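Local coordinates for family 88 glycosyl hydrolase (Bacteroides thetaiotaomicron, PDB 5NOA), which probably acts as a polysaccharide lyase that removes rhamnose caps from complex arabinogalactan proteins, at residues A265-Q268 against Y273-R276; A201-R206 against R227-V232; K322-V327 against G362-A367. All coordinates share one frame; numbering follows the deposited sequence. Where two conformers were deposited one is given.

In the fold
Contacts 2 and 3 are buried; contact 1 is partly buried and lies farther from the centre of the chain. Contact 2 ties strand 203-204 to helix 226-242 through a carboxylate that grips the backbone, and L260 of helix 250-266 packs on D229. Contact 1, at the end of that helix, rests on an indole under a glutamine, with a bridging water. Contact 3 joins helices 310-328 and 358-377 mainly by apolar side-chain packing, with one backbone carbonyl oxygen at a ring edge and no hydrogen bond between the segments. Helix 310-328 also serves contact 1, where Q268 and W274 pack on A320, and Y273 CD2 comes within 3.7 Å of Y323 CD1; contact 2 touches neither.

Contact 1 (A265-Q268 against Y273-R276); sequences AACQ and YWTR
Where the chain leaves helix 250-266 it turns back on itself, and the indole of W274 lies under Q268 in a CH-pi contact. Q268 CA stands 3.8 Å from the centroid of the five-membered ring of W274, 22° off its normal. With CG anti to the backbone N (chi1 -176°), the extended glutamine runs on over the six-membered ring: Q268 CB lies 3.6 Å from W274 CZ2, and Q268 NE2 is 3.7 Å from W274 CH2. The amide plane is tilted 29° from the ring, and its NE2 is hydrogen-bonded to G272 O and V316 O. C267 meets the same indole differently, SG in the ring plane at the edge and 3.8 Å from W274 CD1, a sulfur-aromatic contact. This turn belongs to the loop between helices 250-266 and 289-304 of a mainly helical fold, consistent with the six-hairpin clan of this family. W274 NE1 donates to V264 O, in the last turns of the first of these helices. A leucine in place of W274 would probably leave V264 O without this donor and open a gap beneath Q268. One water also joins the backbones, donating to C267 O at 2.8 Å and accepting from T275 N at 3.2 Å.

Contact 2 (A201-R206 against R227-V232); sequences AGLYYR and RGDGWV
The backbone at Y204, in a weakly bonded strand, passes beside helix 226-242 with Y204 CA 6.0 Å from D229 CA. D229 reaches the strand from the helix with its carboxylate. Its OD2 accepts the Y204 N-H through the syn lone pair, with OD2 to N at 2.9 Å and a nearly straight angle of 168° at the hydrogen. D229 OD1 stands 2.6 Å from Y204 O, so the two carboxylate oxygens face the amide nitrogen and the carbonyl oxygen of one residue. The torsion that sets CG of D229 anti to its carbonyl carbon (chi1 -78°) brings the group across to this stretch of chain. L203 lies beside the same carboxylate, its CB 3.7 Å from D229 OD2, and L260 of helix 250-266 also packs on the aspartate.

Strands 197-198 and 203-204 form a small antiparallel pair, placed between helix 180-196 and helix 226-242 in the chain, in a fold whose regular structure is otherwise helical.

One helical turn beyond D229, V232 has CG1 anti to its backbone N, which directs this methyl over a face of the Y204 ring. The methyl is 4.0 Å from the ring centroid, 26° off the normal, and is displaced toward the rim, where Y204 CE1 lies 3.6 Å from V232 CG1. The tyrosine also meets the ring of Y197, and its hydroxyl makes a weak hydrogen bond to D193.

Contact 3 (K322-V327 against G362-A367); sequences KYLSTV and GAFLLA
F364 is the first residue of 362-367 to meet helix 310-328, and it does so with the rim of its ring against L324. Its CG is anti to the backbone N (chi1 -174°), which carries the ring out from helix 358-377 until CE2 leads toward the other helix. F364 CE2 lies 3.6 Å from L324 O, with the oxygen at the ring edge, close to the ring plane. The same carbon also touches the base of the leucine side chain, L324 CB being 3.9 Å from F364 CE2. L324 and F364 also bring the backbones nearest, their CA atoms 7.8 Å apart, and the ring spans most of that gap. Away from L324, the phenylalanine packs on I36 and V40 of helix 29-47 and on I335, so the ring links its own helix to helices 310-328 and 29-47 and to a loop. Such helix-to-helix packing is consistent with the six-hairpin clan of the family.

One turn further on, A367 points its CB at the leucine. L324 CD1 approaches A367 CB to 4.2 Å, a looser contact than the one at F364. The leucine thus spans two successive turns of helix 358-377: CB faces the phenylalanine and CD1 the alanine, while T296 of helix 289-304 touches it as well.

No hydrogen bond links the two segments, and the only polar atom in close contact across them is a backbone carbonyl oxygen. Its place at the ring edge, where the aromatic hydrogens carry a partial positive charge, suggests a weakly favourable electrostatic approach added to packing that is otherwise dispersive.

Contact 1 (A265-Q268 against Y273-R276)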
loop_
_atom_site.group_PDB
_atom_site.type_symbol
_atom_site.label_atom_id
_atom_site.label_comp_id
_atom_site.label_asym_id
_atom_site.label_seq_id
_atom_site.Cartn_x
_atom_site.Cartn_y
_atom_site.Cartn_z
ATOM N N ALA A 265 -14.921 0.357 6.642
ATOM C CA ALA A 265 -15.297 0.856 7.914
ATOM C C ALA A 265 -16.342 -0.018 8.620
ATOM O O ALA A 265 -16.260 -0.217 9.828
ATOM C CB ALA A 265 -15.814 2.287 7.775
ATOM N N ALA A 266 -17.271 -0.567 7.847
ATOM C CA ALA A 266 -18.351 -1.331 8.420
ATOM C C ALA A 266 -17.942 -2.618 9.058
ATOM O O ALA A 266 -18.652 -3.132 9.886
ATOM C CB ALA A 266 -19.390 -1.642 7.350
ATOM N N CYS A 267 -16.797 -3.170 8.679
ATOM C CA CYS A 267 -16.365 -4.457 9.234
ATOM C C CYS A 267 -15.148 -4.367 10.154
ATOM O O CYS A 267 -14.567 -5.374 10.539
ATOM C CB CYS A 267 -16.089 -5.487 8.140
ATOM S SG CYS A 267 -14.712 -5.092 7.053
ATOM N N GLN A 268 -14.861 -3.189 10.666
ATOM C CA GLN A 268 -13.837 -3.054 11.701
ATOM C C GLN A 268 -14.250 -3.844 12.928
ATOM O O GLN A 268 -15.424 -3.835 13.301
ATOM C CB GLN A 268 -13.665 -1.572 12.062
ATOM C CG GLN A 268 -12.560 -1.284 13.057
ATOM C CD GLN A 268 -12.485 0.204 13.399
ATOM O OE1 GLN A 268 -13.499 0.854 13.574
ATOM N NE2 GLN A 268 -11.281 0.730 13.517
ATOM N N TYR A 273 -8.993 -3.141 15.168
ATOM C CA TYR A 273 -8.301 -3.788 14.060
ATOM C C TYR A 273 -9.274 -4.455 13.107
ATOM O O TYR A 273 -10.466 -4.591 13.414
ATOM C CB TYR A 273 -7.232 -4.758 14.587
ATOM C CG TYR A 273 -7.717 -5.831 15.510
ATOM C CD1 TYR A 273 -8.391 -6.944 15.033
ATOM C CD2 TYR A 273 -7.508 -5.748 16.869
ATOM C CE1 TYR A 273 -8.818 -7.945 15.892
ATOM C CE2 TYR A 273 -7.949 -6.729 17.720
ATOM C CZ TYR A 273 -8.599 -7.845 17.223
ATOM O OH TYR A 273 -9.040 -8.856 18.040
ATOM N N TRP A 274 -8.728 -4.916 11.988
ATOM C CA TRP A 274 -9.398 -5.796 11.066
ATOM C C TRP A 274 -8.725 -7.155 11.119
ATOM O O TRP A 274 -7.512 -7.243 11.122
ATOM C CB TRP A 274 -9.353 -5.253 9.654
ATOM C CG TRP A 274 -10.298 -4.111 9.417
ATOM C CD1 TRP A 274 -11.472 -4.171 8.756
ATOM C CD2 TRP A 274 -10.107 -2.731 9.771
ATOM N NE1 TRP A 274 -12.040 -2.924 8.673
ATOM C CE2 TRP A 274 -11.211 -2.025 9.272
ATOM C CE3 TRP A 274 -9.107 -2.024 10.418
ATOM C CZ2 TRP A 274 -11.342 -0.666 9.434
ATOM C CZ3 TRP A 274 -9.240 -0.664 10.570
ATOM C CH2 TRP A 274 -10.331 -0.010 10.062
ATOM N N THR A 275 -9.530 -8.195 11.144
ATOM C CA THR A 275 -9.024 -9.557 11.151
ATOM C C THR A 275 -8.606 -9.976 9.755
ATOM O O THR A 275 -9.088 -9.429 8.738
ATOM C CB THR A 275 -10.063 -10.528 11.746
ATOM O OG1 THR A 275 -11.330 -10.321 11.129
ATOM C CG2 THR A 275 -10.222 -10.321 13.223
ATOM N N ARG A 276 -7.720 -10.961 9.717
ATOM C CA ARG A 276 -7.176 -11.452 8.469
ATOM C C ARG A 276 -8.241 -11.797 7.435
ATOM O O ARG A 276 -8.059 -11.479 6.248
ATOM C CB ARG A 276 -6.229 -12.637 8.750
ATOM C CG ARG A 276 -4.904 -12.218 9.360
ATOM C CD ARG A 276 -4.127 -13.371 9.924
ATOM N NE ARG A 276 -4.703 -13.773 11.198
ATOM C CZ ARG A 276 -4.362 -14.877 11.856
ATOM N NH1 ARG A 276 -3.449 -15.713 11.355
ATOM N NH2 ARG A 276 -4.906 -15.148 13.010
HETATM O O HOH W 1 -12.444 -7.204 10.458
#

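Contact 2 (A201-R206 against R227-V232)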
loop_
_atom_site.group_PDB
_atom_site.type_symbol
_atom_site.label_atom_id
_atom_site.label_comp_id
_atom_site.label_asym_id
_atom_site.label_seq_id
_atom_site.Cartn_x
_atom_site.Cartn_y
_atom_site.Cartn_z
ATOM N N ALA A 201 -20.705 -6.838 -1.651
ATOM C CA ALA A 201 -19.984 -6.611 -0.402
ATOM C C ALA A 201 -19.218 -5.303 -0.377
ATOM O O ALA A 201 -18.870 -4.802 0.681
ATOM C CB ALA A 201 -19.029 -7.732 -0.158
ATOM N N GLY A 202 -18.865 -4.804 -1.554
ATOM C CA GLY A 202 -18.046 -3.601 -1.632
ATOM C C GLY A 202 -16.591 -3.792 -1.253
ATOM O O GLY A 202 -15.942 -2.854 -0.841
ATOM N N LEU A 203 -16.057 -5.009 -1.430
ATOM C CA LEU A 203 -14.674 -5.334 -1.080
ATOM C C LEU A 203 -14.065 -6.137 -2.222
ATOM O O LEU A 203 -14.773 -6.675 -3.073
ATOM C CB LEU A 203 -14.663 -6.173 0.213
ATOM C CG LEU A 203 -15.095 -5.472 1.500
ATOM C CD1 LEU A 203 -15.143 -6.455 2.637
ATOM C CD2 LEU A 203 -14.223 -4.301 1.864
ATOM N N TYR A 204 -12.732 -6.169 -2.233
ATOM C CA TYR A 204 -11.971 -6.926 -3.202
ATOM C C TYR A 204 -11.525 -8.272 -2.648
ATOM O O TYR A 204 -10.903 -8.358 -1.586
ATOM C CB TYR A 204 -10.696 -6.165 -3.594
ATOM C CG TYR A 204 -10.934 -5.000 -4.527
ATOM C CD1 TYR A 204 -11.337 -3.770 -4.009
ATOM C CD2 TYR A 204 -10.803 -5.094 -5.882
ATOM C CE1 TYR A 204 -11.595 -2.689 -4.804
ATOM C CE2 TYR A 204 -11.040 -3.990 -6.710
ATOM C CZ TYR A 204 -11.469 -2.824 -6.156
ATOM O OH TYR A 204 -11.721 -1.731 -6.943
ATOM N N TYR A 205 -11.747 -9.304 -3.437
ATOM C CA TYR A 205 -11.090 -10.575 -3.200
ATOM C C TYR A 205 -9.598 -10.435 -3.475
ATOM O O TYR A 205 -9.181 -9.642 -4.304
ATOM C CB TYR A 205 -11.709 -11.657 -4.093
ATOM C CG TYR A 205 -13.170 -11.963 -3.736
ATOM C CD1 TYR A 205 -13.498 -12.632 -2.560
ATOM C CD2 TYR A 205 -14.205 -11.570 -4.557
ATOM C CE1 TYR A 205 -14.818 -12.910 -2.240
ATOM C CE2 TYR A 205 -15.529 -11.807 -4.235
ATOM C CZ TYR A 205 -15.832 -12.492 -3.084
ATOM O OH TYR A 205 -17.148 -12.730 -2.747
ATOM N N ARG A 206 -8.823 -11.288 -2.844
ATOM C CA ARG A 206 -7.390 -11.184 -3.024
ATOM C C ARG A 206 -6.917 -11.509 -4.456
ATOM O O ARG A 206 -5.874 -11.010 -4.890
ATOM C CB ARG A 206 -6.635 -11.969 -1.986
ATOM C CG ARG A 206 -6.717 -13.446 -2.157
ATOM C CD ARG A 206 -6.406 -14.147 -0.863
ATOM N NE ARG A 206 -5.026 -14.096 -0.479
ATOM C CZ ARG A 206 -4.515 -14.595 0.669
ATOM N NH1 ARG A 206 -5.243 -15.209 1.661
ATOM N NH2 ARG A 206 -3.215 -14.470 0.883
ATOM N N ARG A 227 -5.161 -7.592 4.438
ATOM C CA ARG A 227 -4.036 -6.903 3.820
ATOM C C ARG A 227 -4.330 -6.615 2.352
ATOM O O ARG A 227 -3.985 -5.549 1.876
ATOM C CB ARG A 227 -2.704 -7.629 3.994
ATOM C CG ARG A 227 -1.588 -6.818 3.342
ATOM C CD ARG A 227 -0.164 -7.152 3.784
ATOM N NE ARG A 227 0.306 -8.484 3.412
ATOM C CZ ARG A 227 0.670 -9.449 4.263
ATOM N NH1 ARG A 227 0.520 -9.305 5.573
ATOM N NH2 ARG A 227 1.144 -10.598 3.781
ATOM N N GLY A 228 -4.990 -7.538 1.663
ATOM C CA GLY A 228 -5.366 -7.339 0.248
ATOM C C GLY A 228 -6.159 -6.041 0.033
ATOM O O GLY A 228 -5.850 -5.211 -0.821
ATOM N N ASP A 229 -7.230 -5.907 0.820
ATOM C CA ASP A 229 -8.023 -4.706 0.723
ATOM C C ASP A 229 -7.288 -3.464 1.215
ATOM O O ASP A 229 -7.559 -2.361 0.709
ATOM C CB ASP A 229 -9.371 -4.878 1.386
ATOM C CG ASP A 229 -10.292 -5.642 0.512
ATOM O OD1 ASP A 229 -10.114 -6.905 0.420
ATOM O OD2 ASP A 229 -11.143 -5.018 -0.155
ATOM N N GLY A 230 -6.401 -3.640 2.172
ATOM C CA GLY A 230 -5.562 -2.541 2.608
ATOM C C GLY A 230 -4.714 -1.993 1.486
ATOM O O GLY A 230 -4.655 -0.784 1.282
ATOM N N TRP A 231 -4.087 -2.874 0.724
ATOM C CA TRP A 231 -3.306 -2.446 -0.413
ATOM C C TRP A 231 -4.156 -1.633 -1.367
ATOM O O TRP A 231 -3.742 -0.583 -1.880
ATOM C CB TRP A 231 -2.731 -3.611 -1.217
ATOM C CG TRP A 231 -1.676 -4.457 -0.556
ATOM C CD1 TRP A 231 -1.787 -5.780 -0.295
ATOM C CD2 TRP A 231 -0.323 -4.105 -0.228
ATOM N NE1 TRP A 231 -0.609 -6.269 0.202
ATOM C CE2 TRP A 231 0.299 -5.266 0.253
ATOM C CE3 TRP A 231 0.435 -2.940 -0.301
ATOM C CZ2 TRP A 231 1.630 -5.295 0.660
ATOM C CZ3 TRP A 231 1.773 -2.988 0.084
ATOM C CH2 TRP A 231 2.337 -4.156 0.580
ATOM N N VAL A 232 -5.376 -2.083 -1.624
ATOM C CA VAL A 232 -6.217 -1.420 -2.609
ATOM C C VAL A 232 -6.635 -0.034 -2.123
ATOM O O VAL A 232 -6.585 0.944 -2.873
ATOM C CB VAL A 232 -7.437 -2.257 -3.003
ATOM C CG1 VAL A 232 -8.269 -1.510 -4.049
ATOM C CG2 VAL A 232 -7.048 -3.634 -3.529
#

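Contact 3 (K322-V327 against G362-A367)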
loop_
_atom_site.group_PDB
_atom_site.type_symbol
_atom_site.label_atom_id
_atom_site.label_comp_id
_atom_site.label_asym_id
_atom_site.label_seq_id
_atom_site.Cartn_x
_atom_site.Cartn_y
_atom_site.Cartn_z
ATOM N N LYS A 322 -5.811 3.804 17.883
ATOM C CA LYS A 322 -5.680 3.305 19.211
ATOM C C LYS A 322 -5.039 1.888 19.238
ATOM O O LYS A 322 -4.099 1.625 19.980
ATOM C CB LYS A 322 -7.031 3.358 19.874
ATOM C CG LYS A 322 -7.053 2.707 21.212
ATOM C CD LYS A 322 -8.393 2.964 21.880
ATOM C CE LYS A 322 -8.554 2.144 23.137
ATOM N NZ LYS A 322 -7.734 2.746 24.194
ATOM N N TYR A 323 -5.530 0.999 18.390
ATOM C CA TYR A 323 -4.921 -0.309 18.257
ATOM C C TYR A 323 -3.458 -0.193 17.826
ATOM O O TYR A 323 -2.578 -0.855 18.395
ATOM C CB TYR A 323 -5.727 -1.168 17.256
ATOM C CG TYR A 323 -4.896 -2.340 16.772
ATOM C CD1 TYR A 323 -4.680 -3.460 17.566
ATOM C CD2 TYR A 323 -4.228 -2.277 15.563
ATOM C CE1 TYR A 323 -3.851 -4.479 17.166
ATOM C CE2 TYR A 323 -3.414 -3.309 15.142
ATOM C CZ TYR A 323 -3.208 -4.407 15.960
ATOM O OH TYR A 323 -2.370 -5.453 15.614
ATOM N N LEU A 324 -3.194 0.593 16.784
ATOM C CA LEU A 324 -1.815 0.648 16.266
ATOM C C LEU A 324 -0.841 1.152 17.298
ATOM O O LEU A 324 0.249 0.650 17.395
ATOM C CB LEU A 324 -1.764 1.506 15.010
ATOM C CG LEU A 324 -2.482 0.935 13.788
ATOM C CD1 LEU A 324 -2.599 1.991 12.700
ATOM C CD2 LEU A 324 -1.774 -0.302 13.268
ATOM N N SER A 325 -1.245 2.172 18.037
ATOM C CA SER A 325 -0.344 2.825 18.971
ATOM C C SER A 325 -0.181 2.148 20.298
ATOM O O SER A 325 0.838 2.323 20.938
ATOM C CB SER A 325 -0.760 4.286 19.131
ATOM O OG SER A 325 -2.023 4.411 19.693
ATOM N N THR A 326 -1.182 1.365 20.681
ATOM C CA THR A 326 -1.197 0.675 21.969
ATOM C C THR A 326 -0.843 -0.785 21.937
ATOM O O THR A 326 -0.335 -1.298 22.924
ATOM C CB THR A 326 -2.561 0.802 22.687
ATOM O OG1 THR A 326 -3.619 0.181 21.927
ATOM C CG2 THR A 326 -2.842 2.193 22.843
ATOM N N VAL A 327 -1.235 -1.461 20.869
ATOM C CA VAL A 327 -1.096 -2.907 20.797
ATOM C C VAL A 327 -0.018 -3.289 19.781
ATOM O O VAL A 327 0.901 -4.068 20.116
ATOM C CB VAL A 327 -2.440 -3.586 20.469
ATOM C CG1 VAL A 327 -2.268 -5.072 20.342
ATOM C CG2 VAL A 327 -3.478 -3.229 21.525
ATOM N N GLY A 362 6.308 -0.196 6.722
ATOM C CA GLY A 362 5.895 0.774 5.720
ATOM C C GLY A 362 4.446 1.222 5.897
ATOM O O GLY A 362 4.150 2.425 5.867
ATOM N N ALA A 363 3.540 0.262 6.073
ATOM C CA ALA A 363 2.136 0.581 6.276
ATOM C C ALA A 363 1.904 1.424 7.527
ATOM O O ALA A 363 1.119 2.385 7.517
ATOM C CB ALA A 363 1.323 -0.714 6.345
ATOM N N PHE A 364 2.594 1.041 8.614
ATOM C CA PHE A 364 2.482 1.783 9.860
ATOM C C PHE A 364 2.922 3.236 9.654
ATOM O O PHE A 364 2.281 4.179 10.135
ATOM C CB PHE A 364 3.291 1.089 10.958
ATOM C CG PHE A 364 3.105 1.703 12.308
ATOM C CD1 PHE A 364 3.792 2.867 12.662
ATOM C CD2 PHE A 364 2.239 1.125 13.217
ATOM C CE1 PHE A 364 3.569 3.434 13.898
ATOM C CE2 PHE A 364 2.044 1.677 14.454
ATOM C CZ PHE A 364 2.707 2.833 14.772
ATOM N N LEU A 365 4.053 3.431 8.974
ATOM C CA LEU A 365 4.538 4.772 8.708
ATOM C C LEU A 365 3.552 5.586 7.903
ATOM O O LEU A 365 3.327 6.764 8.196
ATOM C CB LEU A 365 5.880 4.732 7.997
ATOM C CG LEU A 365 7.051 4.233 8.856
ATOM C CD1 LEU A 365 8.271 4.023 7.981
ATOM C CD2 LEU A 365 7.393 5.186 9.972
ATOM N N LEU A 366 2.908 4.966 6.902
ATOM C CA LEU A 366 1.863 5.693 6.155
ATOM C C LEU A 366 0.746 6.178 7.078
ATOM O O LEU A 366 0.334 7.338 7.063
ATOM C CB LEU A 366 1.265 4.820 5.062
ATOM C CG LEU A 366 2.161 4.429 3.916
ATOM C CD1 LEU A 366 1.364 3.531 2.980
ATOM C CD2 LEU A 366 2.669 5.631 3.160
ATOM N N ALA A 367 0.243 5.266 7.893
ATOM C CA ALA A 367 -0.837 5.596 8.833
ATOM C C ALA A 367 -0.424 6.704 9.780
ATOM O O ALA A 367 -1.187 7.644 10.015
ATOM C CB ALA A 367 -1.226 4.372 9.588
#